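Long-range contacts in p-47 protein (PDB 5WIX), which is of unknown function but has a TULIP-type fold resembling bactericidal/permeability-increasing protein, and so may bind a lipid or other apolar ligand: residues Ile260-Asn266 with Ile277-Leu283; Trp285-Val290 with Trp382-Phe387; Ile319-Thr323 with Val375-Gly380. One frame throughout, in Å; residues are numbered along the deposited sequence.

Contact 1 (Ile260-Asn266 with Ile277-Leu283); sequences ITSNNFN and IKNKNTL
Phe265 and Asn279 form the first antiparallel pair, a non-hydrogen-bonded one with diverging side chains, at the open end of the hairpin of strands 265-269 and 275-279, away from its turn, where the chain runs on to strand 283-284. Next to it comes the hydrogen-bonded pair: Asn266 N donates to Lys278 O (2.8 Å) and Lys278 N returns a bond to Asn266 O (3.0 Å). Pairing continues past the strands, Lys280 N reaching Asn264 O at 2.6 Å. The contact has an apolar and a polar side. On the inner side Leu283 CD2 lies over one face of the Phe265 ring, toward its rim, while Leu283 CD1 is 3.9 Å from Phe265 CZ, and Ile277 CG2 comes up obliquely near Phe265 CD1. In this TULIP-type fold the hairpin is part of a curled antiparallel sheet: Phe265 and Ile277 also touch Leu249 of helix 240-252, and Phe302 of the adjoining strand meets the Phe265 ring edge-to-face. The other side is polar. Ser262 to Phe265 make a type I turn, where Asn264 uses both ends of its amide: OD1 accepts from Thr261 N, and ND2 donates to Asn281 OD1 (2.9 Å), the two amide planes standing 74° apart. Lys280, its chain bent at chi3 (-71°), swings NZ back to Asn263 O at 3.1 Å, with a weak second bond to Asn263 OD1.

Contact 2 (Trp285-Val290 with Trp382-Phe387); sequences WYGIKV and WSLKSF
Phe387 turns the edge of its ring toward the face of Trp285 in a T-shaped stack at the apolar centre of the contact, the planes 72° apart and the centroid of the Phe387 ring 4.5 Å from that of the six-membered ring of Trp285. The leading atoms are Phe387 CD1 and CE1, which come over the indole near its rim. Tyr286 CD2 covers the opposite face, so the indole lies between two aromatic side chains, one from its own chain segment and one from the helix. Ile288 extends the apolar zone: its CD1 comes down among Ser383 and Ser386, 3.8 Å from Ser386 CB. At the far end both methyls of Val290 approach Trp382 CD1 obliquely, each 3.9 Å from it, on the exposed flank. Strand 288-290 runs against the helix at 149°, so successive strand residues meet the helix in reverse order. Here the long helix 370-390 is laid along a curled sheet, the plan of a TULIP domain; Phe387 also touches Ile299 of strand 293-307 and Leu332 and Met334 of strand 328-343. The polar edge centres on Ser386 OG, which accepts from Trp285 NE1 at 2.9 Å with an N-H...O angle of 144°. Tyr286 OH lies 2.8 Å from Ser386 OG. With the indole covered on both faces and tethered at its nitrogen, its rotation is probably restricted, and one serine hydroxyl gives the N-H of the buried Trp285 a partner at the partly exposed margin.

Contact 3 (Ile319-Thr323 with Val375-Gly380); sequences IVKLT and VAKSVG
Val320 and Leu322, two strand residues pointing the same way, press their methyls against helix residues 375-380 in an entirely apolar contact. Its close part consists of two meetings. Val320 CG2 comes to 3.4 Å from Val379 CG1, the two side chains slanting across one another; both methyls stand anti to their own backbone N (for Val379, chi1 is 174°), which sends each into the gap between strand and helix. Leu322 reaches farther, its extended chain (chi2 -176°) carrying both branches to the helix: Leu322 CD2 lies 3.4 Å from Val375 CG2, and Leu322 CD1 is 3.9 Å from Ala376 CB. The strand residues thus address helix positions a turn apart, mainly Val375 and Ala376 for Leu322, and Val379 and Gly380 for Val320. Such spacing illustrates how a strand and a helix can be matched when every second strand residue faces inward, the axes here being 9.1 Å apart at closest approach and inclined at 136°. In the TULIP-type fold the surface that receives the helix is the inside of a strongly curved antiparallel sheet, and strand 311-322 is one of its strands; Ile328, Ser330 and Leu332 of the next strand flank Val320 and Leu322. Packing is looser between these two meetings and at the Gly380 end. Leu322 CD2 is 4.2 Å from Val379 CG2, and Val320 CG1 stands equally far from Gly380 CA, where the helix has no side chain at that one position. Toward solvent the character changes: Val375 is partly exposed even though its CG2 touches both Leu322 branches, and Lys321, an exposed residue, starts away from the helix at CB.

Overall arrangement
All three contacts reach the same curled antiparallel sheet. Contact 1 closes before the others open along the chain; its second segment nearly adjoins the first segment of contact 2, though their centres are 18 Å apart. Contacts 2 and 3 share helix 370-390, contact 3 being nested inside the loop closed by contact 2, with centres 10 Å apart. They touch directly: Val290 packs on Ser378 and Val379, and Ser383 on Val320, giving a continuous strip of contact along the helix. Contact 1 stands apart from contact 3, centres 23 Å and nearest atoms about 7 Å from each other. No active site or ligand site is known for this protein, so the contacts can be related only to the fold.

Contact 1 (Ile260-Asn266 with Ile277-Leu283)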
# COMPACT_ATOMS: atom_id res chain seq x y z
N ILE A 260 5.89 -28.42 10.19
CA ILE A 260 6.38 -27.08 9.89
C ILE A 260 5.25 -26.05 9.89
O ILE A 260 4.21 -26.23 9.24
CB ILE A 260 7.09 -27.03 8.55
CG1 ILE A 260 8.06 -28.21 8.45
CG2 ILE A 260 7.85 -25.74 8.49
CD1 ILE A 260 8.71 -28.42 7.11
N THR A 261 5.45 -24.96 10.65
CA THR A 261 4.40 -23.97 10.86
C THR A 261 4.81 -22.51 11.02
O THR A 261 4.25 -21.83 11.88
CB THR A 261 3.58 -24.27 12.15
OG1 THR A 261 4.39 -24.05 13.31
CG2 THR A 261 2.97 -25.66 12.15
N SER A 262 5.76 -22.00 10.24
CA SER A 262 6.10 -20.56 10.30
C SER A 262 6.75 -20.13 11.62
O SER A 262 7.63 -19.27 11.62
CB SER A 262 4.87 -19.67 10.06
OG SER A 262 4.18 -19.39 11.26
N ASN A 263 6.29 -20.69 12.73
CA ASN A 263 7.02 -20.57 13.98
C ASN A 263 8.42 -21.15 13.75
O ASN A 263 9.38 -20.77 14.42
CB ASN A 263 6.30 -21.30 15.12
CG ASN A 263 6.81 -20.89 16.48
OD1 ASN A 263 7.16 -19.72 16.69
ND2 ASN A 263 6.89 -21.85 17.42
N ASN A 264 8.51 -22.06 12.78
CA ASN A 264 9.78 -22.58 12.28
C ASN A 264 10.58 -21.60 11.42
O ASN A 264 11.75 -21.86 11.13
CB ASN A 264 9.53 -23.85 11.48
CG ASN A 264 9.10 -25.00 12.35
OD1 ASN A 264 8.09 -25.65 12.10
ND2 ASN A 264 9.84 -25.23 13.41
N PHE A 265 9.95 -20.49 11.02
CA PHE A 265 10.56 -19.50 10.11
C PHE A 265 10.79 -18.11 10.69
O PHE A 265 9.98 -17.59 11.46
CB PHE A 265 9.71 -19.34 8.87
CG PHE A 265 9.76 -20.50 7.94
CD1 PHE A 265 10.78 -20.61 7.02
CD2 PHE A 265 8.80 -21.50 8.02
CE1 PHE A 265 10.83 -21.68 6.17
CE2 PHE A 265 8.85 -22.58 7.18
CZ PHE A 265 9.88 -22.67 6.25
N ASN A 266 11.89 -17.50 10.26
CA ASN A 266 12.18 -16.10 10.52
C ASN A 266 12.15 -15.27 9.24
O ASN A 266 12.43 -15.78 8.15
CB ASN A 266 13.55 -15.95 11.18
CG ASN A 266 13.46 -15.86 12.69
OD1 ASN A 266 12.39 -15.60 13.24
ND2 ASN A 266 14.59 -16.06 13.37
N ILE A 277 13.54 -14.47 3.79
CA ILE A 277 13.01 -15.58 4.58
C ILE A 277 14.08 -16.62 4.90
O ILE A 277 14.56 -17.33 4.01
CB ILE A 277 11.88 -16.28 3.84
CG1 ILE A 277 10.71 -15.31 3.62
CG2 ILE A 277 11.43 -17.50 4.62
CD1 ILE A 277 9.49 -15.92 2.88
N LYS A 278 14.46 -16.72 6.17
CA LYS A 278 15.29 -17.84 6.59
C LYS A 278 14.55 -18.76 7.56
O LYS A 278 13.57 -18.36 8.19
CB LYS A 278 16.58 -17.33 7.21
CG LYS A 278 17.55 -16.73 6.20
CD LYS A 278 18.97 -16.79 6.75
CE LYS A 278 20.00 -16.26 5.77
NZ LYS A 278 19.89 -14.79 5.59
N ASN A 279 14.99 -20.01 7.66
CA ASN A 279 14.44 -20.92 8.66
C ASN A 279 14.99 -20.62 10.07
O ASN A 279 16.16 -20.25 10.23
CB ASN A 279 14.73 -22.36 8.28
CG ASN A 279 16.21 -22.66 8.23
OD1 ASN A 279 17.02 -21.81 7.83
ND2 ASN A 279 16.58 -23.86 8.63
N LYS A 280 14.13 -20.76 11.08
CA LYS A 280 14.50 -20.43 12.46
C LYS A 280 15.26 -21.60 13.05
O LYS A 280 16.08 -21.44 13.96
CB LYS A 280 13.26 -20.12 13.31
CG LYS A 280 13.56 -19.64 14.75
CD LYS A 280 12.28 -19.54 15.61
CE LYS A 280 11.38 -18.36 15.21
NZ LYS A 280 10.13 -18.29 16.03
N ASN A 281 14.99 -22.77 12.49
CA ASN A 281 15.49 -24.04 12.98
C ASN A 281 15.19 -25.18 12.02
O ASN A 281 14.70 -24.95 10.90
CB ASN A 281 14.90 -24.35 14.36
CG ASN A 281 13.39 -24.16 14.39
OD1 ASN A 281 12.68 -24.51 13.45
ND2 ASN A 281 12.90 -23.59 15.49
N THR A 282 15.45 -26.41 12.46
CA THR A 282 15.31 -27.58 11.61
C THR A 282 13.85 -27.73 11.16
O THR A 282 12.93 -27.72 11.98
CB THR A 282 15.78 -28.88 12.32
OG1 THR A 282 17.12 -28.72 12.80
CG2 THR A 282 15.73 -30.06 11.35
N LEU A 283 13.65 -27.86 9.85
CA LEU A 283 12.33 -28.11 9.30
C LEU A 283 12.09 -29.61 9.13
O LEU A 283 12.80 -30.27 8.36
CB LEU A 283 12.17 -27.39 7.95
CG LEU A 283 12.74 -25.97 7.92
CD1 LEU A 283 12.66 -25.37 6.51
CD2 LEU A 283 12.03 -25.09 8.94

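Contact 2 (Trp285-Val290 with Trp382-Phe387)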
# COMPACT_ATOMS: atom_id res chain seq x y z
N TRP A 285 10.40 -32.40 7.50
CA TRP A 285 9.55 -32.73 6.37
C TRP A 285 8.57 -33.84 6.72
O TRP A 285 8.79 -34.63 7.64
CB TRP A 285 10.38 -33.14 5.17
CG TRP A 285 9.67 -32.94 3.89
CD1 TRP A 285 9.04 -33.89 3.14
CD2 TRP A 285 9.50 -31.71 3.20
NE1 TRP A 285 8.49 -33.32 2.01
CE2 TRP A 285 8.77 -31.98 2.02
CE3 TRP A 285 9.90 -30.39 3.45
CZ2 TRP A 285 8.42 -30.99 1.11
CZ3 TRP A 285 9.56 -29.42 2.55
CH2 TRP A 285 8.83 -29.72 1.39
N TYR A 286 7.49 -33.90 5.96
CA TYR A 286 6.53 -34.97 6.14
C TYR A 286 7.04 -36.28 5.51
O TYR A 286 7.99 -36.28 4.74
CB TYR A 286 5.17 -34.56 5.57
CG TYR A 286 5.14 -34.37 4.07
CD1 TYR A 286 4.89 -35.44 3.22
CD2 TYR A 286 5.32 -33.10 3.51
CE1 TYR A 286 4.84 -35.26 1.85
CE2 TYR A 286 5.27 -32.92 2.13
CZ TYR A 286 5.03 -34.00 1.30
OH TYR A 286 4.99 -33.84 -0.07
N GLY A 287 6.40 -37.39 5.85
CA GLY A 287 6.90 -38.67 5.39
C GLY A 287 6.64 -39.01 3.92
O GLY A 287 5.49 -38.95 3.46
N ILE A 288 7.70 -39.41 3.21
CA ILE A 288 7.64 -39.89 1.82
C ILE A 288 7.89 -41.40 1.69
O ILE A 288 8.95 -41.86 2.11
CB ILE A 288 8.71 -39.22 0.93
CG1 ILE A 288 8.59 -37.70 0.98
CG2 ILE A 288 8.60 -39.71 -0.50
CD1 ILE A 288 9.92 -37.02 0.66
N LYS A 289 6.96 -42.14 1.09
CA LYS A 289 7.12 -43.59 0.94
C LYS A 289 7.81 -44.02 -0.35
O LYS A 289 7.28 -43.87 -1.45
CB LYS A 289 5.79 -44.31 1.01
CG LYS A 289 5.90 -45.81 0.85
CD LYS A 289 4.62 -46.48 1.33
CE LYS A 289 4.34 -47.79 0.60
NZ LYS A 289 2.98 -48.25 0.97
N VAL A 290 8.99 -44.58 -0.19
CA VAL A 290 9.78 -45.07 -1.30
C VAL A 290 9.98 -46.56 -1.17
O VAL A 290 10.60 -47.02 -0.20
CB VAL A 290 11.14 -44.41 -1.33
CG1 VAL A 290 11.91 -44.84 -2.57
CG2 VAL A 290 10.96 -42.91 -1.26
N TRP A 382 13.68 -38.31 -4.48
CA TRP A 382 12.25 -38.18 -4.21
C TRP A 382 11.97 -37.01 -3.28
O TRP A 382 10.93 -36.35 -3.38
CB TRP A 382 11.70 -39.48 -3.62
CG TRP A 382 11.44 -40.50 -4.66
CD1 TRP A 382 12.06 -41.69 -4.83
CD2 TRP A 382 10.48 -40.39 -5.71
NE1 TRP A 382 11.55 -42.34 -5.93
CE2 TRP A 382 10.58 -41.55 -6.48
CE3 TRP A 382 9.55 -39.41 -6.06
CZ2 TRP A 382 9.77 -41.77 -7.59
CZ3 TRP A 382 8.75 -39.63 -7.17
CH2 TRP A 382 8.86 -40.81 -7.92
N SER A 383 12.91 -36.78 -2.37
CA SER A 383 12.76 -35.76 -1.35
C SER A 383 12.90 -34.39 -1.98
O SER A 383 12.13 -33.48 -1.67
CB SER A 383 13.79 -35.96 -0.24
OG SER A 383 13.45 -37.07 0.59
N LEU A 384 13.88 -34.26 -2.87
CA LEU A 384 14.13 -32.99 -3.55
C LEU A 384 12.88 -32.56 -4.32
O LEU A 384 12.46 -31.39 -4.27
CB LEU A 384 15.33 -33.11 -4.49
CG LEU A 384 16.70 -33.13 -3.78
CD1 LEU A 384 17.86 -33.30 -4.76
CD2 LEU A 384 16.87 -31.86 -2.95
N LYS A 385 12.26 -33.52 -5.00
CA LYS A 385 11.03 -33.25 -5.71
C LYS A 385 10.00 -32.73 -4.73
O LYS A 385 9.39 -31.69 -4.97
CB LYS A 385 10.54 -34.50 -6.45
CG LYS A 385 11.52 -34.91 -7.57
CD LYS A 385 11.06 -36.11 -8.41
CE LYS A 385 12.03 -36.39 -9.56
NZ LYS A 385 11.60 -37.55 -10.40
N SER A 386 9.86 -33.42 -3.61
CA SER A 386 8.90 -33.01 -2.60
C SER A 386 9.08 -31.55 -2.23
O SER A 386 8.10 -30.83 -2.10
CB SER A 386 9.02 -33.88 -1.34
OG SER A 386 7.74 -34.03 -0.74
N PHE A 387 10.34 -31.13 -2.08
CA PHE A 387 10.67 -29.75 -1.69
C PHE A 387 10.18 -28.73 -2.72
O PHE A 387 9.30 -27.89 -2.44
CB PHE A 387 12.19 -29.60 -1.54
CG PHE A 387 12.78 -30.40 -0.43
CD1 PHE A 387 11.98 -30.93 0.57
CD2 PHE A 387 14.15 -30.60 -0.37
CE1 PHE A 387 12.54 -31.67 1.59
CE2 PHE A 387 14.73 -31.33 0.65
CZ PHE A 387 13.93 -31.86 1.63

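Contact 3 (Ile319-Thr323 with Val375-Gly380)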
# COMPACT_ATOMS: atom_id res chain seq x y z
N ILE A 319 19.24 -33.15 4.88
CA ILE A 319 19.52 -34.56 4.66
C ILE A 319 18.28 -35.43 4.82
O ILE A 319 17.24 -34.96 5.29
CB ILE A 319 20.59 -35.06 5.62
CG1 ILE A 319 20.38 -34.44 7.00
CG2 ILE A 319 21.98 -34.72 5.10
CD1 ILE A 319 19.56 -35.29 7.93
N VAL A 320 18.41 -36.69 4.43
CA VAL A 320 17.37 -37.68 4.68
C VAL A 320 18.00 -39.00 5.13
O VAL A 320 18.77 -39.61 4.38
CB VAL A 320 16.49 -37.90 3.44
CG1 VAL A 320 17.33 -38.02 2.19
CG2 VAL A 320 15.63 -39.13 3.63
N LYS A 321 17.70 -39.43 6.35
CA LYS A 321 18.28 -40.69 6.85
C LYS A 321 17.53 -41.91 6.30
O LYS A 321 16.31 -41.88 6.09
CB LYS A 321 18.30 -40.71 8.38
CG LYS A 321 19.25 -39.65 8.98
CD LYS A 321 19.02 -39.39 10.47
CE LYS A 321 20.14 -38.50 11.04
NZ LYS A 321 21.46 -39.22 11.09
N LEU A 322 18.29 -42.98 6.05
CA LEU A 322 17.72 -44.24 5.57
C LEU A 322 17.13 -45.07 6.71
O LEU A 322 17.87 -45.54 7.57
CB LEU A 322 18.78 -45.05 4.85
CG LEU A 322 19.08 -44.57 3.44
CD1 LEU A 322 20.08 -45.52 2.81
CD2 LEU A 322 17.79 -44.55 2.69
N THR A 323 15.82 -45.25 6.69
CA THR A 323 15.15 -45.95 7.78
C THR A 323 15.64 -47.41 7.82
O THR A 323 15.49 -48.14 6.85
CB THR A 323 13.61 -45.88 7.61
OG1 THR A 323 13.26 -46.17 6.25
CG2 THR A 323 13.10 -44.47 7.94
N VAL A 375 19.39 -46.88 -2.73
CA VAL A 375 18.12 -46.42 -2.18
C VAL A 375 18.34 -45.01 -1.61
O VAL A 375 17.42 -44.20 -1.55
CB VAL A 375 17.54 -47.38 -1.08
CG1 VAL A 375 17.90 -48.82 -1.40
CG2 VAL A 375 18.03 -47.01 0.30
N ALA A 376 19.57 -44.72 -1.20
CA ALA A 376 19.89 -43.38 -0.73
C ALA A 376 19.74 -42.37 -1.88
O ALA A 376 19.21 -41.26 -1.69
CB ALA A 376 21.29 -43.33 -0.15
N LYS A 377 20.20 -42.75 -3.07
CA LYS A 377 20.03 -41.92 -4.25
C LYS A 377 18.55 -41.75 -4.55
O LYS A 377 18.08 -40.66 -4.91
CB LYS A 377 20.75 -42.52 -5.47
CG LYS A 377 20.14 -42.13 -6.81
CD LYS A 377 21.06 -42.43 -7.99
CE LYS A 377 20.38 -42.11 -9.33
NZ LYS A 377 21.31 -41.60 -10.39
N SER A 378 17.78 -42.82 -4.37
CA SER A 378 16.39 -42.77 -4.77
C SER A 378 15.53 -42.00 -3.76
O SER A 378 14.65 -41.25 -4.15
CB SER A 378 15.85 -44.18 -4.98
OG SER A 378 14.56 -44.13 -5.57
N VAL A 379 15.81 -42.14 -2.46
CA VAL A 379 15.08 -41.36 -1.46
C VAL A 379 15.46 -39.87 -1.56
O VAL A 379 14.60 -38.99 -1.45
CB VAL A 379 15.34 -41.90 -0.03
CG1 VAL A 379 14.69 -41.01 1.01
CG2 VAL A 379 14.78 -43.30 0.09
N GLY A 380 16.74 -39.62 -1.80
CA GLY A 380 17.24 -38.27 -2.04
C GLY A 380 16.47 -37.58 -3.15
O GLY A 380 15.90 -36.50 -2.94